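Local coordinates for nuclear movement protein (Encephalitozoon cuniculi, PDB 2O30) that probably binds unfolded proteins, as a small cytoplasmic CS-domain protein of the p23/NudC-like kind, at residues D10-N14 / E15-Q19; C41-Q45 / G46-I50. The protein carries 1 engineered substitution. All blocks are in the same frame, centred on the assembly; numbering follows the deposited sequence.

In the fold
The two contacts are separate beta hairpins of one CS-domain chain, with centres about 19 Å apart on opposite sides of the chain's centre. Contact 1 joins strands 8-12 and 15-21 at the edge of the larger antiparallel sheet. It lies at the surface, and carboxylate and amide groups line one face of it. Contact 2 joins strands 39-44 and 47-51 of the three-stranded sheet and is partly buried. Val42, Val49 and Ile50 give it a buried apolar side, while Cys41 and Lys43 on the other face lie near the second subunit. The hairpins meet where Ile18 CG2 packs on Ile50 CD1 at 3.9 Å.

Contact 1: residues D10-N14 / E15-Q19; sequences DQELN and EINIQ
Asp10 and Asn17 pair across a beta hairpin of the CS domain. A type I turn from Glu12 to Glu15 joins its two antiparallel strands. Backbone bonds run both ways between Asp10 and Asn17, each 2.9 Å from N to O. On the face that carries the Asp10 and Asn17 side chains, the Asp10 carboxylate leans over the neighbouring strand and takes one amide on each oxygen. Its chi1 of 61° sets CG between the backbone N and the carbonyl carbon, and this carries the carboxylate toward Asn17 and Gln19. Asn17 ND2 gives a hydrogen bond to Asp10 OD1 at 3.0 Å, on the syn side but 29° out of the carboxylate plane. Gln19 NE2 lies 2.7 Å from Asp10 OD2, yet its N-H points poorly and the bond is weak. The carboxylate and the Gln19 amide are nearly coplanar, 10° apart. Asn75 of strand 71-78 holds Asn17 OD1, and Thr8 holds Gln19 OE1, so each amide has a second bond at its oxygen, which limits its rotation.

The opposite face carries Gln11 and Ile16. Ile16 is buried and its CD1 touches Gln11 CB at 3.9 Å, and Trp84 and Leu87 also pack on Ile16. The Gln11 amide reaches past this contact to Lys78 NZ and the Trp84 carbonyl.

The turn end is looser. Glu12 is exposed, and its side chain runs beside that of Glu15 with only aliphatic contact, CB to CB at 4.2 Å. Glu15 OE1 is held by Asn75, which may ease the nearness of two like charges. Glu12 N still bonds Glu15 O at 2.9 Å, but the return bond is long: Glu15 N sits above the carbonyl plane of Glu12, 3.3 Å from its O.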
ATOM      1  N   ASP A  10       7.334  18.057  -8.573  1.00 20.37           N
ATOM      2  CA  ASP A  10       8.494  18.759  -9.119  1.00 21.69           C
ATOM      3  C   ASP A  10       9.669  17.803  -9.063  1.00 21.43           C
ATOM      4  O   ASP A  10       9.534  16.674  -8.601  1.00 20.27           O
ATOM      5  CB  ASP A  10       8.804  20.043  -8.344  1.00 22.83           C
ATOM      6  CG  ASP A  10       9.134  19.792  -6.893  1.00 28.39           C
ATOM      7  OD1 ASP A  10      10.288  19.440  -6.567  1.00 33.72           O
ATOM      8  OD2 ASP A  10       8.238  19.977  -6.052  1.00 35.45           O
ATOM      9  N   GLN A  11      10.814  18.248  -9.573  1.00 21.82           N
ATOM     10  CA  GLN A  11      11.952  17.339  -9.686  1.00 22.40           C
ATOM     11  C   GLN A  11      13.288  18.068  -9.571  1.00 23.10           C
ATOM     12  O   GLN A  11      13.395  19.252  -9.918  1.00 24.15           O
ATOM     13  CB  GLN A  11      11.889  16.561 -11.005  1.00 21.83           C
ATOM     14  CG  GLN A  11      12.078  17.414 -12.272  1.00 21.22           C
ATOM     15  CD  GLN A  11      11.947  16.584 -13.520  1.00 21.71           C
ATOM     16  OE1 GLN A  11      12.599  15.532 -13.652  1.00 20.22           O
ATOM     17  NE2 GLN A  11      11.071  17.010 -14.422  1.00 22.27           N
ATOM     18  N   GLU A  12      14.268  17.341  -9.053  1.00 23.62           N
ATOM     19  CA  GLU A  12      15.681  17.677  -9.155  1.00 24.74           C
ATOM     20  C   GLU A  12      16.226  16.679 -10.155  1.00 23.66           C
ATOM     21  O   GLU A  12      15.549  15.706 -10.510  1.00 22.95           O
ATOM     22  CB  GLU A  12      16.397  17.449  -7.828  1.00 26.26           C
ATOM     23  CG  GLU A  12      15.701  18.057  -6.623  1.00 30.85           C
ATOM     24  CD  GLU A  12      16.055  19.501  -6.411  1.00 37.66           C
ATOM     25  OE1 GLU A  12      15.993  20.288  -7.379  1.00 38.53           O
ATOM     26  OE2 GLU A  12      16.395  19.854  -5.255  1.00 42.27           O
ATOM     27  N   LEU A  13      17.470  16.869 -10.591  1.00 24.13           N
ATOM     28  CA  LEU A  13      18.035  15.887 -11.529  1.00 24.11           C
ATOM     29  C   LEU A  13      17.936  14.442 -11.037  1.00 23.58           C
ATOM     30  O   LEU A  13      17.678  13.539 -11.824  1.00 23.82           O
ATOM     31  CB  LEU A  13      19.487  16.255 -11.883  1.00 23.96           C
ATOM     32  CG  LEU A  13      20.119  15.406 -12.997  1.00 25.08           C
ATOM     33  CD1 LEU A  13      19.309  15.409 -14.289  1.00 24.07           C
ATOM     34  CD2 LEU A  13      21.528  15.952 -13.256  1.00 27.70           C
ATOM     35  N   ASN A  14      18.071  14.238  -9.724  1.00 23.83           N
ATOM     36  CA  ASN A  14      18.119  12.907  -9.140  1.00 23.80           C
ATOM     37  C   ASN A  14      16.919  12.548  -8.243  1.00 23.47           C
ATOM     38  O   ASN A  14      16.935  11.494  -7.620  1.00 23.41           O
ATOM     39  CB  ASN A  14      19.410  12.766  -8.308  1.00 24.95           C
ATOM     40  CG  ASN A  14      19.444  13.678  -7.085  1.00 25.59           C
ATOM     41  OD1 ASN A  14      18.883  14.781  -7.067  1.00 28.32           O
ATOM     42  ND2 ASN A  14      20.159  13.228  -6.050  1.00 33.27           N
ATOM     43  N   GLU A  15      15.892  13.406  -8.201  1.00 22.88           N
ATOM     44  CA  GLU A  15      14.800  13.220  -7.208  1.00 23.14           C
ATOM     45  C   GLU A  15      13.443  13.664  -7.752  1.00 21.28           C
ATOM     46  O   GLU A  15      13.344  14.584  -8.575  1.00 19.88           O
ATOM     47  CB  GLU A  15      15.091  13.990  -5.912  1.00 22.77           C
ATOM     48  CG  GLU A  15      16.270  13.493  -5.096  1.00 27.36           C
ATOM     49  CD  GLU A  15      16.474  14.295  -3.814  1.00 28.17           C
ATOM     50  OE1 GLU A  15      15.559  15.075  -3.445  1.00 33.38           O
ATOM     51  OE2 GLU A  15      17.554  14.125  -3.180  1.00 35.60           O
ATOM     52  N   ILE A  16      12.401  12.984  -7.285  1.00 19.61           N
ATOM     53  CA  ILE A  16      11.020  13.366  -7.591  1.00 19.43           C
ATOM     54  C   ILE A  16      10.360  13.801  -6.265  1.00 19.44           C
ATOM     55  O   ILE A  16      10.554  13.128  -5.268  1.00 19.14           O
ATOM     56  CB  ILE A  16      10.263  12.166  -8.197  1.00 20.19           C
ATOM     57  CG1 ILE A  16      10.702  11.925  -9.655  1.00 20.11           C
ATOM     58  CG2 ILE A  16       8.726  12.358  -8.170  1.00 21.08           C
ATOM     59  CD1 ILE A  16      10.269  13.032 -10.681  1.00 21.04           C
ATOM     60  N   ASN A  17       9.607  14.907  -6.290  1.00 19.29           N
ATOM     61  CA  ASN A  17       8.857  15.390  -5.124  1.00 20.00           C
ATOM     62  C   ASN A  17       7.390  15.503  -5.487  1.00 19.75           C
ATOM     63  O   ASN A  17       7.052  16.013  -6.561  1.00 18.92           O
ATOM     64  CB  ASN A  17       9.371  16.758  -4.679  1.00 21.05           C
ATOM     65  CG  ASN A  17      10.805  16.705  -4.191  1.00 25.61           C
ATOM     66  OD1 ASN A  17      11.106  16.049  -3.184  1.00 27.92           O
ATOM     67  ND2 ASN A  17      11.692  17.402  -4.895  1.00 29.13           N
ATOM     68  N   ILE A  18       6.520  15.008  -4.605  1.00 18.82           N
ATOM     69  CA  ILE A  18       5.072  15.072  -4.839  1.00 19.18           C
ATOM     70  C   ILE A  18       4.459  15.752  -3.614  1.00 19.19           C
ATOM     71  O   ILE A  18       4.886  15.489  -2.494  1.00 18.34           O
ATOM     72  CB  ILE A  18       4.465  13.688  -5.024  1.00 19.96           C
ATOM     73  CG1 ILE A  18       5.050  12.992  -6.272  1.00 19.85           C
ATOM     74  CG2 ILE A  18       2.909  13.754  -5.127  1.00 20.65           C
ATOM     75  CD1 ILE A  18       4.889  11.453  -6.260  1.00 21.86           C
ATOM     76  N   GLN A  19       3.511  16.641  -3.863  1.00 18.35           N
ATOM     77  CA  GLN A  19       2.821  17.366  -2.774  1.00 19.55           C
ATOM     78  C   GLN A  19       1.317  17.211  -2.913  1.00 19.28           C
ATOM     79  O   GLN A  19       0.768  17.184  -4.024  1.00 19.12           O
ATOM     80  CB  GLN A  19       3.183  18.861  -2.813  1.00 20.07           C
ATOM     81  CG  GLN A  19       4.675  19.166  -2.878  1.00 24.76           C
ATOM     82  CD  GLN A  19       5.230  19.178  -4.321  1.00 30.12           C
ATOM     83  OE1 GLN A  19       4.582  19.672  -5.268  1.00 31.21           O
ATOM     84  NE2 GLN A  19       6.448  18.653  -4.484  1.00 32.06           N
TER

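Contact 2: residues C41-Q45 / G46-I50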
ATOM      1  N   CYS A  41       0.858   4.107  -5.350  1.00 26.71           N
ATOM      2  CA  CYS A  41      -0.483   4.284  -4.813  1.00 26.49           C
ATOM      3  C   CYS A  41      -0.387   5.235  -3.627  1.00 25.76           C
ATOM      4  O   CYS A  41       0.354   4.972  -2.676  1.00 25.24           O
ATOM      5  CB  CYS A  41      -1.031   2.945  -4.328  1.00 26.98           C
ATOM      6  SG  CYS A  41      -2.664   3.136  -3.563  1.00 30.53           S
ATOM      7  N   VAL A  42      -1.113   6.347  -3.694  1.00 24.70           N
ATOM      8  CA  VAL A  42      -1.172   7.298  -2.586  1.00 24.99           C
ATOM      9  C   VAL A  42      -2.646   7.530  -2.280  1.00 24.87           C
ATOM     10  O   VAL A  42      -3.413   7.896  -3.157  1.00 23.23           O
ATOM     11  CB  VAL A  42      -0.490   8.650  -2.943  1.00 25.09           C
ATOM     12  CG1 VAL A  42      -0.673   9.672  -1.806  1.00 26.39           C
ATOM     13  CG2 VAL A  42       1.001   8.433  -3.253  1.00 26.08           C
ATOM     14  N   LYS A  43      -3.032   7.303  -1.037  1.00 25.33           N
ATOM     15  CA  LYS A  43      -4.413   7.550  -0.637  1.00 26.55           C
ATOM     16  C   LYS A  43      -4.455   8.471   0.564  1.00 26.95           C
ATOM     17  O   LYS A  43      -3.548   8.474   1.377  1.00 25.94           O
ATOM     18  CB  LYS A  43      -5.128   6.236  -0.339  1.00 27.22           C
ATOM     19  CG  LYS A  43      -5.123   5.277  -1.513  1.00 28.33           C
ATOM     20  CD  LYS A  43      -6.332   4.362  -1.496  1.00 33.60           C
ATOM     21  CE  LYS A  43      -6.237   3.322  -0.417  1.00 35.64           C
ATOM     22  NZ  LYS A  43      -7.208   2.215  -0.702  1.00 38.10           N
ATOM     23  N   ASN A  44      -5.511   9.267   0.655  1.00 27.95           N
ATOM     24  CA  ASN A  44      -5.662  10.182   1.763  1.00 30.20           C
ATOM     25  C   ASN A  44      -7.082  10.021   2.282  1.00 31.52           C
ATOM     26  O   ASN A  44      -8.039  10.336   1.573  1.00 31.95           O
ATOM     27  CB  ASN A  44      -5.379  11.623   1.324  1.00 29.81           C
ATOM     28  CG  ASN A  44      -5.509  12.615   2.467  1.00 32.48           C
ATOM     29  OD1 ASN A  44      -5.603  12.227   3.635  1.00 35.24           O
ATOM     30  ND2 ASN A  44      -5.537  13.889   2.138  1.00 35.50           N
ATOM     31  N   GLN A  45      -7.199   9.479   3.495  1.00 33.51           N
ATOM     32  CA  GLN A  45      -8.494   9.157   4.092  1.00 35.10           C
ATOM     33  C   GLN A  45      -9.331   8.306   3.145  1.00 34.91           C
ATOM     34  O   GLN A  45     -10.520   8.572   2.958  1.00 36.09           O
ATOM     35  CB  GLN A  45      -9.270  10.429   4.447  1.00 35.31           C
ATOM     36  CG  GLN A  45      -8.713  11.226   5.603  1.00 39.42           C
ATOM     37  CD  GLN A  45      -9.819  11.915   6.387  1.00 44.54           C
ATOM     38  OE1 GLN A  45     -10.660  11.257   7.011  1.00 46.08           O
ATOM     39  NE2 GLN A  45      -9.826  13.243   6.361  1.00 46.82           N
ATOM     40  N   GLY A  46      -8.705   7.310   2.527  1.00 34.86           N
ATOM     41  CA  GLY A  46      -9.400   6.429   1.593  1.00 35.10           C
ATOM     42  C   GLY A  46      -9.578   6.954   0.173  1.00 34.85           C
ATOM     43  O   GLY A  46      -9.840   6.166  -0.736  1.00 35.70           O
ATOM     44  N   GLU A  47      -9.443   8.268  -0.024  1.00 34.28           N
ATOM     45  CA  GLU A  47      -9.539   8.886  -1.354  1.00 34.36           C
ATOM     46  C   GLU A  47      -8.212   8.733  -2.107  1.00 32.61           C
ATOM     47  O   GLU A  47      -7.149   9.011  -1.557  1.00 31.60           O
ATOM     48  CB  GLU A  47      -9.911  10.368  -1.231  1.00 34.26           C
ATOM     49  CG  GLU A  47      -9.991  11.145  -2.553  1.00 36.85           C
ATOM     50  CD  GLU A  47     -10.084  12.659  -2.340  1.00 38.15           C
ATOM     51  OE1 GLU A  47     -10.741  13.098  -1.362  1.00 44.14           O
ATOM     52  OE2 GLU A  47      -9.504  13.417  -3.150  1.00 43.34           O
ATOM     53  N   ILE A  48      -8.278   8.271  -3.349  1.00 31.28           N
ATOM     54  CA  ILE A  48      -7.062   8.109  -4.138  1.00 30.80           C
ATOM     55  C   ILE A  48      -6.515   9.488  -4.519  1.00 29.71           C
ATOM     56  O   ILE A  48      -7.248  10.351  -5.023  1.00 29.62           O
ATOM     57  CB  ILE A  48      -7.268   7.196  -5.383  1.00 31.07           C
ATOM     58  CG1 ILE A  48      -7.483   5.734  -4.944  1.00 32.31           C
ATOM     59  CG2 ILE A  48      -6.066   7.290  -6.330  1.00 30.38           C
ATOM     60  CD1 ILE A  48      -7.992   4.819  -6.044  1.00 32.65           C
ATOM     61  N   VAL A  49      -5.230   9.692  -4.237  1.00 28.05           N
ATOM     62  CA  VAL A  49      -4.506  10.877  -4.668  1.00 26.91           C
ATOM     63  C   VAL A  49      -3.792  10.529  -5.977  1.00 27.09           C
ATOM     64  O   VAL A  49      -3.914  11.258  -6.970  1.00 26.93           O
ATOM     65  CB  VAL A  49      -3.449  11.334  -3.612  1.00 26.94           C
ATOM     66  CG1 VAL A  49      -2.659  12.557  -4.111  1.00 26.60           C
ATOM     67  CG2 VAL A  49      -4.104  11.634  -2.251  1.00 26.79           C
ATOM     68  N   ILE A  50      -3.026   9.436  -5.959  1.00 26.40           N
ATOM     69  CA  ILE A  50      -2.367   8.913  -7.166  1.00 27.27           C
ATOM     70  C   ILE A  50      -2.510   7.403  -7.207  1.00 27.81           C
ATOM     71  O   ILE A  50      -2.377   6.732  -6.178  1.00 27.56           O
ATOM     72  CB  ILE A  50      -0.856   9.191  -7.199  1.00 27.01           C
ATOM     73  CG1 ILE A  50      -0.565  10.685  -7.181  1.00 28.58           C
ATOM     74  CG2 ILE A  50      -0.213   8.525  -8.433  1.00 27.44           C
ATOM     75  CD1 ILE A  50       0.923  11.004  -7.046  1.00 30.11           C
TER
HETATM   76  O   HOH W   1     -10.054   3.229  -0.103  1.00 58.72           O
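Val42 faces both Val49 and Ile50 across a classic beta bulge, in a hairpin of the CS domain closed by a type I' turn from Asn44 to Glu47. Two donors grip the one carbonyl: Val42 O accepts from Val49 N at 2.8 Å and from Ile50 N at 3.2 Å. Val42 N gives a nearly straight bond to Ile50 O, which completes the pair. The extra residue also brings Val49 round toward the first strand. Val42 CG1, anti to the backbone N (chi1 175°), meets Val49 CB at 3.7 Å. Val49 CG2 reaches on to Asn44 CB, so one branch of Val49 lies against the base of the asparagine.

Nearer the turn, Asn44 N bonds Glu47 O at 2.8 Å in the carbonyl plane. In the reverse bond, Glu47 N lies above the carbonyl plane of Asn44, and the bond is more bent. Gln45 and Gly46 both have positive phi, as this tight turn requires. On the other face the Lys43 chain crosses Ile48, its CD 3.9 Å from Ile48 CG1.

The next shell covers both faces. Phe20 of strand 15-21 packs on Val42 and Val49, and Tyr7 touches Val49 and Ile50. On the opposite face, Trp64 of the second subunit packs on Cys41 and Lys43. There Cys41 SG is covalently linked to S1 of a dithiothreitol molecule, probably from the crystallisation liquor. Its pocket includes Lys43 and Ile48, with Arg34 and Asp51. The Lys43 chain bends at chi3 (-73°), and a water spans its end and the turn: it accepts from Lys43 NZ at 3.1 Å and donates to Gly46 O at 3.0 Å.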